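Local coordinates for hemolysin II regulatory protein (Bacillus cereus, PDB 2JJ7) that probably binds DNA through a helix-turn-helix motif as a TetR-family transcriptional regulator of hemolysin II, at residues N70-N75 and L129-Q134. Numbering follows the deposited sequence.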
ATOM      1  N   ASN B  70       8.607  23.144  -0.709  1.00 32.09           N
ATOM      2  CA  ASN B  70       8.768  22.271  -1.857  1.00 31.91           C
ATOM      3  C   ASN B  70      10.098  21.553  -1.716  1.00 31.22           C
ATOM      4  O   ASN B  70      11.148  22.193  -1.784  1.00 31.45           O
ATOM      5  CB  ASN B  70       8.743  23.088  -3.152  1.00 30.84           C
ATOM      6  CG  ASN B  70       8.702  22.214  -4.385  1.00 32.09           C
ATOM      7  OD1 ASN B  70       9.730  21.969  -5.022  1.00 33.63           O
ATOM      8  ND2 ASN B  70       7.512  21.718  -4.724  1.00 29.22           N
ATOM      9  N   PHE B  71      10.068  20.239  -1.504  1.00 30.97           N
ATOM     10  CA  PHE B  71      11.312  19.500  -1.266  1.00 31.78           C
ATOM     11  C   PHE B  71      12.305  19.465  -2.424  1.00 32.35           C
ATOM     12  O   PHE B  71      13.515  19.409  -2.178  1.00 32.89           O
ATOM     13  CB  PHE B  71      11.053  18.091  -0.734  1.00 32.99           C
ATOM     14  CG  PHE B  71      10.428  18.074   0.634  1.00 32.50           C
ATOM     15  CD1 PHE B  71      11.126  18.546   1.739  1.00 29.59           C
ATOM     16  CD2 PHE B  71       9.137  17.602   0.816  1.00 29.41           C
ATOM     17  CE1 PHE B  71      10.534  18.543   3.018  1.00 35.14           C
ATOM     18  CE2 PHE B  71       8.541  17.595   2.095  1.00 30.98           C
ATOM     19  CZ  PHE B  71       9.249  18.072   3.186  1.00 33.45           C
ATOM     20  N   LEU B  72      11.810  19.502  -3.668  1.00 31.86           N
ATOM     21  CA  LEU B  72      12.684  19.546  -4.852  1.00 29.72           C
ATOM     22  C   LEU B  72      13.481  20.840  -4.914  1.00 29.32           C
ATOM     23  O   LEU B  72      14.688  20.822  -5.154  1.00 30.86           O
ATOM     24  CB  LEU B  72      11.896  19.361  -6.160  1.00 28.65           C
ATOM     25  CG  LEU B  72      11.568  17.972  -6.706  1.00 28.44           C
ATOM     26  CD1 LEU B  72      10.769  18.085  -7.998  1.00 28.93           C
ATOM     27  CD2 LEU B  72      12.836  17.164  -6.950  1.00 26.88           C
ATOM     28  N   GLU B  73      12.807  21.964  -4.721  1.00 28.94           N
ATOM     29  CA  GLU B  73      13.488  23.255  -4.670  1.00 31.79           C
ATOM     30  C   GLU B  73      14.423  23.361  -3.460  1.00 31.85           C
ATOM     31  O   GLU B  73      15.569  23.784  -3.601  1.00 31.69           O
ATOM     32  CB  GLU B  73      12.487  24.413  -4.665  1.00 31.62           C
ATOM     33  CG  GLU B  73      11.664  24.498  -5.941  1.00 39.98           C
ATOM     34  CD  GLU B  73      10.652  25.631  -5.928  1.00 51.46           C
ATOM     35  OE1 GLU B  73       9.993  25.861  -4.888  1.00 48.13           O
ATOM     36  OE2 GLU B  73      10.514  26.290  -6.979  1.00 61.26           O
ATOM     37  N   LYS B  74      13.947  22.968  -2.280  1.00 31.39           N
ATOM     38  CA  LYS B  74      14.797  22.986  -1.088  1.00 32.23           C
ATOM     39  C   LYS B  74      16.085  22.147  -1.285  1.00 33.10           C
ATOM     40  O   LYS B  74      17.153  22.478  -0.763  1.00 31.00           O
ATOM     41  CB  LYS B  74      14.016  22.516   0.142  1.00 31.45           C
ATOM     42  CG  LYS B  74      14.806  22.665   1.418  1.00 34.37           C
ATOM     43  CD  LYS B  74      14.046  22.191   2.643  1.00 33.31           C
ATOM     44  CE  LYS B  74      15.013  22.106   3.807  1.00 33.45           C
ATOM     45  NZ  LYS B  74      14.343  21.736   5.065  1.00 41.75           N
ATOM     46  N   ASN B  75      15.986  21.076  -2.066  1.00 33.84           N
ATOM     47  CA  ASN B  75      17.131  20.228  -2.303  1.00 34.82           C
ATOM     48  C   ASN B  75      17.789  20.477  -3.654  1.00 36.23           C
ATOM     49  O   ASN B  75      18.538  19.631  -4.155  1.00 37.22           O
ATOM     50  CB  ASN B  75      16.720  18.772  -2.126  1.00 33.80           C
ATOM     51  CG  ASN B  75      16.442  18.455  -0.687  1.00 38.94           C
ATOM     52  OD1 ASN B  75      17.371  18.238   0.091  1.00 41.66           O
ATOM     53  ND2 ASN B  75      15.162  18.506  -0.292  1.00 36.31           N
ATOM     54  N   LEU B 129       4.853  14.062  -3.559  1.00 35.21           N
ATOM     55  CA  LEU B 129       5.508  12.829  -3.979  1.00 34.99           C
ATOM     56  C   LEU B 129       5.617  12.638  -5.494  1.00 35.76           C
ATOM     57  O   LEU B 129       6.688  12.311  -6.004  1.00 35.19           O
ATOM     58  CB  LEU B 129       4.799  11.634  -3.352  1.00 34.58           C
ATOM     59  CG  LEU B 129       5.385  10.257  -3.652  1.00 35.38           C
ATOM     60  CD1 LEU B 129       6.890  10.186  -3.245  1.00 37.50           C
ATOM     61  CD2 LEU B 129       4.518   9.185  -2.964  1.00 30.57           C
ATOM     62  N   LYS B 130       4.503  12.819  -6.201  1.00 36.65           N
ATOM     63  CA  LYS B 130       4.481  12.707  -7.663  1.00 38.51           C
ATOM     64  C   LYS B 130       5.617  13.460  -8.346  1.00 38.12           C
ATOM     65  O   LYS B 130       6.360  12.863  -9.124  1.00 40.20           O
ATOM     66  CB  LYS B 130       3.143  13.166  -8.255  1.00 38.68           C
ATOM     67  CG  LYS B 130       3.069  12.914  -9.767  1.00 43.56           C
ATOM     68  CD  LYS B 130       1.676  13.125 -10.326  1.00 47.97           C
ATOM     69  CE  LYS B 130       1.628  12.742 -11.805  1.00 59.67           C
ATOM     70  NZ  LYS B 130       0.393  13.221 -12.500  1.00 59.84           N
ATOM     71  N   GLU B 131       5.753  14.759  -8.065  1.00 38.02           N
ATOM     72  CA  GLU B 131       6.788  15.553  -8.748  1.00 39.66           C
ATOM     73  C   GLU B 131       8.212  15.095  -8.403  1.00 37.79           C
ATOM     74  O   GLU B 131       9.073  15.101  -9.254  1.00 37.07           O
ATOM     75  CB  GLU B 131       6.608  17.062  -8.550  1.00 39.11           C
ATOM     76  CG  GLU B 131       6.846  17.579  -7.142  1.00 44.19           C
ATOM     77  CD  GLU B 131       7.049  19.094  -7.120  1.00 45.31           C
ATOM     78  OE1 GLU B 131       6.665  19.763  -8.093  1.00 52.76           O
ATOM     79  OE2 GLU B 131       7.600  19.617  -6.133  1.00 50.69           O
ATOM     80  N   ILE B 132       8.432  14.660  -7.165  1.00 36.81           N
ATOM     81  CA  ILE B 132       9.742  14.135  -6.761  1.00 36.30           C
ATOM     82  C   ILE B 132      10.119  12.901  -7.597  1.00 36.30           C
ATOM     83  O   ILE B 132      11.257  12.769  -8.076  1.00 35.75           O
ATOM     84  CB  ILE B 132       9.761  13.783  -5.261  1.00 34.45           C
ATOM     85  CG1 ILE B 132       9.603  15.053  -4.416  1.00 35.54           C
ATOM     86  CG2 ILE B 132      11.076  13.125  -4.898  1.00 38.18           C
ATOM     87  CD1 ILE B 132       9.450  14.788  -2.889  1.00 32.78           C
ATOM     88  N   LEU B 133       9.145  12.014  -7.772  1.00 36.99           N
ATOM     89  CA  LEU B 133       9.319  10.756  -8.506  1.00 38.23           C
ATOM     90  C   LEU B 133       9.524  10.998  -9.995  1.00 38.93           C
ATOM     91  O   LEU B 133      10.384  10.360 -10.614  1.00 41.35           O
ATOM     92  CB  LEU B 133       8.111   9.831  -8.290  1.00 38.22           C
ATOM     93  CG  LEU B 133       7.888   9.248  -6.891  1.00 37.01           C
ATOM     94  CD1 LEU B 133       6.590   8.434  -6.870  1.00 31.00           C
ATOM     95  CD2 LEU B 133       9.071   8.378  -6.467  1.00 39.16           C
ATOM     96  N   GLN B 134       8.741  11.915 -10.565  1.00 37.83           N
ATOM     97  CA  GLN B 134       8.893  12.284 -11.976  1.00 38.31           C
ATOM     98  C   GLN B 134      10.255  12.907 -12.244  1.00 37.07           C
ATOM     99  O   GLN B 134      10.897  12.568 -13.226  1.00 37.94           O
ATOM    100  CB  GLN B 134       7.786  13.228 -12.416  1.00 37.62           C
ATOM    101  CG  GLN B 134       6.433  12.549 -12.451  1.00 45.17           C
ATOM    102  CD  GLN B 134       5.310  13.509 -12.768  1.00 51.69           C
ATOM    103  OE1 GLN B 134       5.287  14.652 -12.285  1.00 49.58           O
ATOM    104  NE2 GLN B 134       4.355  13.046 -13.564  1.00 43.53           N
TER
HETATM  105  O   HOH W   1       8.919  18.661  -4.183  1.00 26.82           O
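L72 lies against I132 and the base of E131, while N70 meets the carboxylate end of E131; together they seat the short helix 71-74 on helix 129-138 in the all-helical body of this TetR-type regulator. The tight part is apolar. L72 points at the neighbouring helix and runs alongside I132, the two side chains heading opposite ways, with L72 CG 4.2 Å from I132 CG1. The L72 CD1 methyl reaches further, to 3.7 Å from the carbonyl O of E131, and also touches the aliphatic stem of that residue. I132 CD1 packs on F71 CB at 4.3 Å, whereas the F71 ring turns off from this interface and the side chain touches E85 on helix 79-96. The other side is polar and more open: N70 and E131 are both partly exposed. A chi1 of 68° tucks E131 CG between its own backbone N and C, and an outstretched chain then carries the carboxylate to the start of helix 71-74. There N70 ND2 donates to E131 OE2 from the syn side but tilted 22° out of the carboxylate plane, in a bond bent to 147°, with amide and carboxylate planes perpendicular; the 2.5 Å separation is shorter than usual and its exact value is doubtful. A bridging water also donates to E131 OE2 and accepts from L72 N at 3.1 Å. N70 works twice: as N-cap, its OD1 takes E73 N on an in-plane lone pair at 3.1 Å. Q128 OE1 accepts from F71 N, so the first three amides of the helix are all engaged, two by side chains and one through water. Two donors on E131 OE2, beside the start of a one-turn helix, would favour the charged carboxylate, and N70, capping through OD1 and gripping E131 through ND2, ties the cap to helix 129-138.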